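Local coordinates for IscA (Thermosynechococcus elongatus, PDB 1X0G), which binds a [2Fe-2S] cluster between its subunits and probably acts as a scaffold for iron-sulfur cluster assembly, at residues V32-Y42 against C103-R111; M1-E11 against L74-I82. All blocks are in the same frame, centred on the assembly; numbering follows the deposited sequence.

The two contacts alternate along the chain: 1-11, 32-42, 74-82 and 103-111 follow one another, so the spans of chain they close overlap. Contact 1 lies in the six-stranded mixed sheet, where strand 40-46 pairs with strand 106-108. Contact 2 joins strands 3-4 and 78-82 of a smaller three-stranded sheet and brings in helix 6-15. Their centres are about 18 Å apart, yet the edges meet, because Tyr42 packs on Leu74 and Leu77, and Val32 on Leu74. Contact 1 holds cluster and sodium ligands at subunit interfaces, whereas contact 2 touches no other chain and ties the N-terminus into the body of the subunit.

Contact 1: V32-Y42 against C103-R111; sequences VQPSECGDWRY and CGMAFRVSR. With NA (sodium ion), chain G; FES (Fe2/s2 (inorganic) cluster), chain H.
Trp40 and Phe107 form a hydrogen-bonded antiparallel pair between strands 40-46 and 106-108, and Asp39 joins Trp40 in facing Phe107, which makes a classic beta bulge. Phe107 O accepts both amides: Trp40 N, at 3.1 Å from Phe107 O, lies 18° from the carbonyl plane, while Asp39 N sits well above it. Phe107 N bonds back to Trp40 O, and Tyr42 N reaches Met105 O.

The aromatic side chains gather on the Trp40-Phe107 face. With chi1 at 63°, Phe107 CG sits between its own N and carbonyl carbon, and the ring swings toward the partner strand. Trp40 CB then lies over one ring face, 4.2 Å from the centroid of the Phe107 ring, and Val32 CG1 meets the edge. The Tyr42 ring is inclined only 29° to that of Phe107 but slid aside, with Phe107 CE2 above its rim, 3.4 Å from Tyr42 CZ. Phe92 stacks on Tyr42, whose OH bonds to Asn94.

On the face bearing Arg41 and Ala106, Ala106 CB packs 3.8 Å from Cys37 CB and also faces S2 of the cluster. Cys37 SG binds one iron (FE2) at 2.2 Å, together with Cys103 of the second subunit. Cys103 SG binds the other iron (FE1) at 2.3 Å, together with Cys101. The cluster thus bridges two subunits. The turn between strands 27-34 and 40-46 offers the carbonyl oxygens of Ser35, Glu36 and Gly38 to a sodium ion, joined by Glu36 of the second subunit and a water. Gly38, at positive phi, brings its CA to the edge of the Arg108 guanidinium.

Beyond the bulge, Asp39 faces the fourth subunit through a salt bridge from OD2 to its Arg111, and the same Asp39 OD2 accepts Val109 N at 3.3 Å, nearly along its C-O bond.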
loop_
_atom_site.group_PDB
_atom_site.type_symbol
_atom_site.label_atom_id
_atom_site.label_comp_id
_atom_site.label_asym_id
_atom_site.label_seq_id
_atom_site.Cartn_x
_atom_site.Cartn_y
_atom_site.Cartn_z
ATOM N N VAL C 32 3.296 11.865 -5.398
ATOM C CA VAL C 32 2.854 11.307 -4.119
ATOM C C VAL C 32 3.423 9.953 -3.891
ATOM O O VAL C 32 3.923 9.354 -4.786
ATOM C CB VAL C 32 1.315 11.110 -4.079
ATOM C CG1 VAL C 32 0.625 12.366 -4.275
ATOM C CG2 VAL C 32 0.858 10.101 -5.123
ATOM N N GLN C 33 3.252 9.403 -2.705
ATOM C CA GLN C 33 3.813 8.092 -2.371
ATOM C C GLN C 33 2.853 7.516 -1.362
ATOM O O GLN C 33 2.400 8.258 -0.542
ATOM C CB GLN C 33 5.013 8.387 -1.588
ATOM C CG GLN C 33 6.175 7.602 -1.918
ATOM C CD GLN C 33 6.932 7.224 -0.592
ATOM O OE1 GLN C 33 7.161 8.135 0.291
ATOM N NE2 GLN C 33 7.309 5.880 -0.430
ATOM N N PRO C 34 2.519 6.235 -1.389
ATOM C CA PRO C 34 1.606 5.693 -0.406
ATOM C C PRO C 34 2.077 6.050 0.975
ATOM O O PRO C 34 3.257 6.190 1.165
ATOM C CB PRO C 34 1.795 4.195 -0.533
ATOM C CG PRO C 34 2.269 3.999 -1.945
ATOM C CD PRO C 34 2.993 5.226 -2.352
ATOM N N SER C 35 1.180 6.170 1.958
ATOM C CA SER C 35 1.521 6.765 3.223
ATOM C C SER C 35 0.974 5.944 4.403
ATOM O O SER C 35 -0.045 5.288 4.325
ATOM C CB SER C 35 0.974 8.164 3.270
ATOM O OG SER C 35 1.227 8.700 4.559
ATOM N N GLU C 36 1.701 5.890 5.489
ATOM C CA GLU C 36 1.135 5.243 6.644
ATOM C C GLU C 36 0.093 6.221 7.196
ATOM O O GLU C 36 -0.907 5.782 7.671
ATOM C CB GLU C 36 2.188 4.878 7.710
ATOM C CG GLU C 36 3.289 3.993 7.272
ATOM C CD GLU C 36 2.962 2.557 7.547
ATOM O OE1 GLU C 36 2.785 2.242 8.737
ATOM O OE2 GLU C 36 2.899 1.715 6.598
ATOM N N CYS C 37 0.301 7.529 7.158
ATOM C CA CYS C 37 -0.766 8.420 7.571
ATOM C C CYS C 37 -1.576 8.751 6.334
ATOM O O CYS C 37 -1.047 9.137 5.285
ATOM C CB CYS C 37 -0.251 9.692 8.281
ATOM S SG CYS C 37 0.646 9.199 9.835
ATOM N N GLY C 38 -2.871 8.588 6.452
ATOM C CA GLY C 38 -3.722 8.781 5.356
ATOM C C GLY C 38 -3.285 7.918 4.227
ATOM O O GLY C 38 -2.881 6.757 4.397
ATOM N N ASP C 39 -3.370 8.488 3.043
ATOM C CA ASP C 39 -3.218 7.599 1.896
ATOM C C ASP C 39 -1.945 7.893 1.174
ATOM O O ASP C 39 -1.273 7.003 0.747
ATOM C CB ASP C 39 -4.383 7.729 0.887
ATOM C CG ASP C 39 -5.687 7.083 1.356
ATOM O OD1 ASP C 39 -5.823 5.955 1.951
ATOM O OD2 ASP C 39 -6.621 7.815 1.026
ATOM N N TRP C 40 -1.665 9.166 0.992
ATOM C CA TRP C 40 -0.618 9.574 0.089
ATOM C C TRP C 40 0.211 10.569 0.860
ATOM O O TRP C 40 -0.364 11.390 1.582
ATOM C CB TRP C 40 -1.237 10.236 -1.137
ATOM C CG TRP C 40 -2.059 9.319 -2.019
ATOM C CD1 TRP C 40 -3.445 9.348 -2.183
ATOM C CD2 TRP C 40 -1.600 8.247 -2.847
ATOM N NE1 TRP C 40 -3.830 8.394 -3.062
ATOM C CE2 TRP C 40 -2.729 7.715 -3.507
ATOM C CE3 TRP C 40 -0.348 7.741 -3.161
ATOM C CZ2 TRP C 40 -2.650 6.634 -4.397
ATOM C CZ3 TRP C 40 -0.262 6.649 -4.038
ATOM C CH2 TRP C 40 -1.411 6.115 -4.654
ATOM N N ARG C 41 1.525 10.459 0.796
ATOM C CA ARG C 41 2.420 11.511 1.279
ATOM C C ARG C 41 2.842 12.261 0.060
ATOM O O ARG C 41 3.043 11.655 -1.004
ATOM C CB ARG C 41 3.634 10.861 1.882
ATOM C CG ARG C 41 4.471 11.636 2.952
ATOM C CD ARG C 41 5.886 11.398 2.501
ATOM N NE ARG C 41 6.994 12.240 2.962
ATOM C CZ ARG C 41 7.290 12.497 4.243
ATOM N NH1 ARG C 41 6.489 12.054 5.255
ATOM N NH2 ARG C 41 8.400 13.226 4.517
ATOM N N TYR C 42 2.926 13.581 0.154
ATOM C CA TYR C 42 3.568 14.338 -0.907
ATOM C C TYR C 42 5.015 14.001 -0.973
ATOM O O TYR C 42 5.680 13.675 0.074
ATOM C CB TYR C 42 3.566 15.790 -0.587
ATOM C CG TYR C 42 2.231 16.301 -0.511
ATOM C CD1 TYR C 42 1.618 16.437 0.710
ATOM C CD2 TYR C 42 1.547 16.631 -1.674
ATOM C CE1 TYR C 42 0.323 16.819 0.793
ATOM C CE2 TYR C 42 0.233 17.054 -1.588
ATOM C CZ TYR C 42 -0.365 17.117 -0.347
ATOM O OH TYR C 42 -1.636 17.540 -0.257
ATOM N N CYS C 103 0.220 16.118 10.908
ATOM C CA CYS C 103 1.470 16.894 10.702
ATOM C C CYS C 103 1.487 17.541 9.315
ATOM O O CYS C 103 2.419 18.228 8.931
ATOM C CB CYS C 103 2.678 15.952 10.853
ATOM S SG CYS C 103 3.071 15.151 9.290
ATOM N N GLY C 104 0.453 17.253 8.534
ATOM C CA GLY C 104 0.221 17.905 7.249
ATOM C C GLY C 104 0.894 17.252 6.050
ATOM O O GLY C 104 0.550 17.600 4.906
ATOM N N MET C 105 1.853 16.349 6.275
ATOM C CA MET C 105 2.597 15.791 5.155
ATOM C C MET C 105 1.737 14.863 4.302
ATOM O O MET C 105 2.001 14.655 3.126
ATOM C CB MET C 105 3.885 15.080 5.626
ATOM C CG MET C 105 4.971 16.008 6.354
ATOM S SD MET C 105 5.314 17.560 5.426
ATOM C CE MET C 105 4.268 18.859 6.151
ATOM N N ALA C 106 0.706 14.316 4.911
ATOM C CA ALA C 106 -0.055 13.263 4.332
ATOM C C ALA C 106 -1.534 13.650 4.166
ATOM O O ALA C 106 -2.114 14.336 5.036
ATOM C CB ALA C 106 0.058 12.043 5.276
ATOM N N PHE C 107 -2.190 13.142 3.133
ATOM C CA PHE C 107 -3.632 13.301 3.055
ATOM C C PHE C 107 -4.394 12.091 2.561
ATOM O O PHE C 107 -3.824 11.283 1.861
ATOM C CB PHE C 107 -3.930 14.395 2.129
ATOM C CG PHE C 107 -3.488 14.130 0.759
ATOM C CD1 PHE C 107 -4.407 13.820 -0.218
ATOM C CD2 PHE C 107 -2.166 14.231 0.417
ATOM C CE1 PHE C 107 -4.025 13.633 -1.540
ATOM C CE2 PHE C 107 -1.770 14.009 -0.844
ATOM C CZ PHE C 107 -2.698 13.727 -1.855
ATOM N N ARG C 108 -5.680 11.946 2.930
ATOM C CA ARG C 108 -6.540 10.889 2.281
ATOM C C ARG C 108 -7.384 11.509 1.204
ATOM O O ARG C 108 -7.554 12.714 1.223
ATOM C CB ARG C 108 -7.371 10.002 3.251
ATOM C CG ARG C 108 -7.473 10.415 4.726
ATOM C CD ARG C 108 -8.006 9.296 5.586
ATOM N NE ARG C 108 -6.951 8.574 6.316
ATOM C CZ ARG C 108 -7.068 8.070 7.568
ATOM N NH1 ARG C 108 -8.207 8.194 8.272
ATOM N NH2 ARG C 108 -6.025 7.457 8.149
ATOM N N VAL C 109 -7.834 10.731 0.223
ATOM C CA VAL C 109 -8.886 11.243 -0.720
ATOM C C VAL C 109 -10.237 10.538 -0.551
ATOM O O VAL C 109 -10.336 9.528 0.162
ATOM C CB VAL C 109 -8.485 11.179 -2.181
ATOM C CG1 VAL C 109 -7.651 12.378 -2.523
ATOM C CG2 VAL C 109 -7.739 9.898 -2.447
ATOM N N SER C 110 -11.271 11.042 -1.204
ATOM C CA SER C 110 -12.606 10.515 -0.898
ATOM C C SER C 110 -12.780 9.090 -1.408
ATOM O O SER C 110 -12.233 8.745 -2.432
ATOM C CB SER C 110 -13.672 11.406 -1.500
ATOM O OG SER C 110 -13.465 11.459 -2.901
ATOM N N ARG C 111 -13.559 8.271 -0.709
ATOM C CA ARG C 111 -13.704 6.834 -1.079
ATOM C C ARG C 111 -14.371 6.544 -2.459
ATOM O O ARG C 111 -13.790 5.802 -3.270
ATOM C CB ARG C 111 -14.417 6.061 0.043
ATOM C CG ARG C 111 -14.026 6.531 1.454
ATOM C CD ARG C 111 -14.225 5.460 2.497
ATOM N NE ARG C 111 -12.980 4.756 2.860
ATOM C CZ ARG C 111 -12.878 3.810 3.812
ATOM N NH1 ARG C 111 -13.934 3.406 4.532
ATOM N NH2 ARG C 111 -11.699 3.263 4.052
HETATM NA NA NA G . -2.068 4.458 5.522
HETATM FE FE1 FES H . 1.455 13.519 9.205
HETATM FE FE2 FES H . 1.876 10.950 10.268
HETATM S S1 FES H . 0.634 12.570 10.887
HETATM S S2 FES H . 2.432 11.705 8.380
HETATM O O HOH W 1 -1.215 2.814 6.603
#

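Contact 2: M1-E11 against L74-I82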
loop_
_atom_site.group_PDB
_atom_site.type_symbol
_atom_site.label_atom_id
_atom_site.label_comp_id
_atom_site.label_asym_id
_atom_site.label_seq_id
_atom_site.Cartn_x
_atom_site.Cartn_y
_atom_site.Cartn_z
ATOM N N MET C 1 -3.337 25.053 -12.275
ATOM C CA MET C 1 -3.065 23.992 -11.243
ATOM C C MET C 1 -1.723 24.238 -10.536
ATOM O O MET C 1 -0.716 24.546 -11.178
ATOM C CB MET C 1 -3.100 22.568 -11.839
ATOM C CG MET C 1 -1.919 22.215 -12.778
ATOM S SD MET C 1 -1.119 20.573 -12.521
ATOM C CE MET C 1 -2.331 19.335 -13.087
ATOM N N VAL C 2 -1.728 24.137 -9.211
ATOM C CA VAL C 2 -0.492 24.228 -8.433
ATOM C C VAL C 2 0.155 25.595 -8.248
ATOM O O VAL C 2 0.672 26.202 -9.165
ATOM C CB VAL C 2 0.518 23.230 -8.884
ATOM C CG1 VAL C 2 1.776 23.351 -8.069
ATOM C CG2 VAL C 2 -0.093 21.905 -8.647
ATOM N N GLU C 3 0.186 26.023 -7.000
ATOM C CA GLU C 3 0.644 27.335 -6.700
ATOM C C GLU C 3 1.712 27.340 -5.629
ATOM O O GLU C 3 1.620 26.611 -4.646
ATOM C CB GLU C 3 -0.553 28.152 -6.258
ATOM C CG GLU C 3 -1.404 28.604 -7.409
ATOM C CD GLU C 3 -2.179 29.817 -7.023
ATOM O OE1 GLU C 3 -2.303 30.048 -5.773
ATOM O OE2 GLU C 3 -2.640 30.538 -7.951
ATOM N N LEU C 4 2.718 28.186 -5.814
ATOM C CA LEU C 4 3.696 28.410 -4.772
ATOM C C LEU C 4 3.619 29.784 -4.210
ATOM O O LEU C 4 3.527 30.766 -4.973
ATOM C CB LEU C 4 5.083 28.177 -5.293
ATOM C CG LEU C 4 5.310 26.697 -5.029
ATOM C CD1 LEU C 4 4.922 25.969 -6.285
ATOM C CD2 LEU C 4 6.735 26.425 -4.671
ATOM N N THR C 5 3.672 29.860 -2.884
ATOM C CA THR C 5 3.762 31.147 -2.221
ATOM C C THR C 5 5.180 31.612 -2.354
ATOM O O THR C 5 6.075 30.779 -2.416
ATOM C CB THR C 5 3.453 31.052 -0.760
ATOM O OG1 THR C 5 4.385 30.131 -0.155
ATOM C CG2 THR C 5 2.024 30.607 -0.593
ATOM N N PRO C 6 5.398 32.930 -2.410
ATOM C CA PRO C 6 6.783 33.397 -2.444
ATOM C C PRO C 6 7.549 32.811 -1.263
ATOM O O PRO C 6 8.661 32.359 -1.431
ATOM C CB PRO C 6 6.654 34.918 -2.325
ATOM C CG PRO C 6 5.340 35.196 -2.855
ATOM C CD PRO C 6 4.452 34.049 -2.451
ATOM N N ALA C 7 6.940 32.757 -0.091
ATOM C CA ALA C 7 7.574 32.075 1.034
ATOM C C ALA C 7 8.186 30.703 0.616
ATOM O O ALA C 7 9.421 30.505 0.730
ATOM C CB ALA C 7 6.595 31.971 2.257
ATOM N N ALA C 8 7.358 29.788 0.086
ATOM C CA ALA C 8 7.890 28.536 -0.544
ATOM C C ALA C 8 9.004 28.770 -1.661
ATOM O O ALA C 8 10.050 28.137 -1.670
ATOM C CB ALA C 8 6.760 27.688 -1.019
ATOM N N ILE C 9 8.821 29.739 -2.539
ATOM C CA ILE C 9 9.861 30.063 -3.537
ATOM C C ILE C 9 11.194 30.407 -2.923
ATOM O O ILE C 9 12.243 29.957 -3.379
ATOM C CB ILE C 9 9.468 31.262 -4.397
ATOM C CG1 ILE C 9 8.190 30.978 -5.157
ATOM C CG2 ILE C 9 10.573 31.589 -5.375
ATOM C CD1 ILE C 9 8.371 29.880 -6.195
ATOM N N GLN C 10 11.120 31.233 -1.892
ATOM C CA GLN C 10 12.277 31.778 -1.190
ATOM C C GLN C 10 13.048 30.658 -0.549
ATOM O O GLN C 10 14.276 30.632 -0.617
ATOM C CB GLN C 10 11.799 32.784 -0.127
ATOM C CG GLN C 10 12.811 33.297 0.897
ATOM C CD GLN C 10 12.397 34.691 1.380
ATOM O OE1 GLN C 10 11.200 35.026 1.350
ATOM N NE2 GLN C 10 13.379 35.528 1.787
ATOM N N GLU C 11 12.316 29.738 0.068
ATOM C CA GLU C 11 12.937 28.610 0.662
ATOM C C GLU C 11 13.493 27.693 -0.402
ATOM O O GLU C 11 14.552 27.110 -0.229
ATOM C CB GLU C 11 11.907 27.842 1.450
ATOM C CG GLU C 11 12.439 26.541 2.046
ATOM C CD GLU C 11 13.461 26.729 3.149
ATOM O OE1 GLU C 11 13.845 27.881 3.549
ATOM O OE2 GLU C 11 13.881 25.680 3.625
ATOM N N LEU C 74 -3.505 16.072 -7.314
ATOM C CA LEU C 74 -2.719 17.268 -6.994
ATOM C C LEU C 74 -3.204 18.513 -7.675
ATOM O O LEU C 74 -2.741 19.595 -7.302
ATOM C CB LEU C 74 -1.228 17.116 -7.350
ATOM C CG LEU C 74 -0.383 16.055 -6.644
ATOM C CD1 LEU C 74 1.021 15.969 -7.179
ATOM C CD2 LEU C 74 -0.346 16.093 -5.107
ATOM N N ARG C 75 -4.071 18.383 -8.689
ATOM C CA ARG C 75 -4.631 19.538 -9.406
ATOM C C ARG C 75 -4.992 20.667 -8.416
ATOM O O ARG C 75 -5.763 20.438 -7.492
ATOM C CB ARG C 75 -5.859 19.095 -10.181
ATOM C CG ARG C 75 -6.429 20.167 -11.172
ATOM C CD ARG C 75 -7.197 19.557 -12.379
ATOM N NE ARG C 75 -6.460 18.420 -12.997
ATOM C CZ ARG C 75 -5.641 18.514 -14.058
ATOM N NH1 ARG C 75 -5.454 19.690 -14.665
ATOM N NH2 ARG C 75 -5.009 17.432 -14.523
ATOM N N GLY C 76 -4.416 21.866 -8.570
ATOM C CA GLY C 76 -4.768 22.982 -7.679
ATOM C C GLY C 76 -4.136 22.994 -6.278
ATOM O O GLY C 76 -4.434 23.853 -5.430
ATOM N N LEU C 77 -3.238 22.064 -6.013
ATOM C CA LEU C 77 -2.447 22.166 -4.816
ATOM C C LEU C 77 -1.825 23.571 -4.750
ATOM O O LEU C 77 -1.395 24.148 -5.758
ATOM C CB LEU C 77 -1.323 21.169 -4.894
ATOM C CG LEU C 77 -0.450 21.065 -3.697
ATOM C CD1 LEU C 77 -1.305 20.369 -2.655
ATOM C CD2 LEU C 77 0.752 20.211 -4.111
ATOM N N ARG C 78 -1.799 24.083 -3.529
ATOM C CA ARG C 78 -1.007 25.222 -3.197
ATOM C C ARG C 78 -0.075 24.783 -2.077
ATOM O O ARG C 78 -0.471 24.086 -1.111
ATOM C CB ARG C 78 -1.878 26.401 -2.732
ATOM C CG ARG C 78 -2.965 26.813 -3.745
ATOM C CD ARG C 78 -3.830 27.933 -3.198
ATOM N NE ARG C 78 -4.240 27.671 -1.819
ATOM C CZ ARG C 78 -3.616 28.147 -0.730
ATOM N NH1 ARG C 78 -2.518 28.904 -0.848
ATOM N NH2 ARG C 78 -4.081 27.846 0.487
ATOM N N VAL C 79 1.162 25.236 -2.215
ATOM C CA VAL C 79 2.239 24.820 -1.382
ATOM C C VAL C 79 2.737 26.106 -0.774
ATOM O O VAL C 79 2.986 27.087 -1.495
ATOM C CB VAL C 79 3.380 24.185 -2.262
ATOM C CG1 VAL C 79 4.648 24.000 -1.455
ATOM C CG2 VAL C 79 2.944 22.867 -2.902
ATOM N N ASP C 80 2.917 26.095 0.547
ATOM C CA ASP C 80 3.390 27.258 1.288
ATOM C C ASP C 80 4.622 26.778 2.068
ATOM O O ASP C 80 4.864 25.562 2.187
ATOM C CB ASP C 80 2.294 27.575 2.247
ATOM C CG ASP C 80 2.432 28.913 2.907
ATOM O OD1 ASP C 80 3.175 29.821 2.455
ATOM O OD2 ASP C 80 1.726 29.060 3.921
ATOM N N TYR C 81 5.410 27.698 2.600
ATOM C CA TYR C 81 6.441 27.289 3.509
ATOM C C TYR C 81 6.325 28.103 4.801
ATOM O O TYR C 81 6.279 29.299 4.708
ATOM C CB TYR C 81 7.795 27.489 2.869
ATOM C CG TYR C 81 8.941 27.029 3.744
ATOM C CD1 TYR C 81 9.274 25.678 3.864
ATOM C CD2 TYR C 81 9.718 27.958 4.452
ATOM C CE1 TYR C 81 10.373 25.251 4.657
ATOM C CE2 TYR C 81 10.797 27.524 5.257
ATOM C CZ TYR C 81 11.092 26.158 5.332
ATOM O OH TYR C 81 12.115 25.756 6.115
ATOM N N ILE C 82 6.289 27.467 5.984
ATOM C CA ILE C 82 6.139 28.158 7.253
ATOM C C ILE C 82 7.353 27.960 8.184
ATOM O O ILE C 82 7.716 26.840 8.439
ATOM C CB ILE C 82 4.793 27.721 7.892
ATOM C CG1 ILE C 82 3.669 28.350 7.077
ATOM C CG2 ILE C 82 4.645 28.150 9.406
ATOM C CD1 ILE C 82 2.295 28.025 7.584
#
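Glu3 and Leu4 pair in parallel with Arg78 and Val79, Val79 N binding Glu3 O at 2.8 Å and Thr5 N binding Val79 O at 3.2 Å, before the chain turns into helix 6-15, whose first turns cross strand 78-82 at 67°. Thr5 OG1 works in two directions at the helix start: as N-cap it accepts Ala8 N, and it donates to the anti lone pair of Asp80 OD1, 2.9 Å away.

Glu11 lies flat on Tyr81. Its CG is anti to the backbone N (chi1 175°) and rests over the ring centre, 3.5 Å from the Tyr81 centroid, with the carboxylate only 11° from the ring plane. Tyr81 OH bonds to Gly87 O, which pins the ring's far end. A serine in place of Tyr81 would probably leave the Glu11 chain without its flat support and be too short to bring its hydroxyl to Gly87 O. At the other end, Met1 CE lies over one face of the Arg75 guanidinium, toward its rim, 3.5 Å from Arg75 CZ.

Strand 89-93 borders strand 78-82, with Phe90 meeting Tyr81 edge-to-face and Val79 packing on Phe90 and Phe92, while Val2 rests on strand 62-66 and Leu4 and Leu77 on strand 27-34.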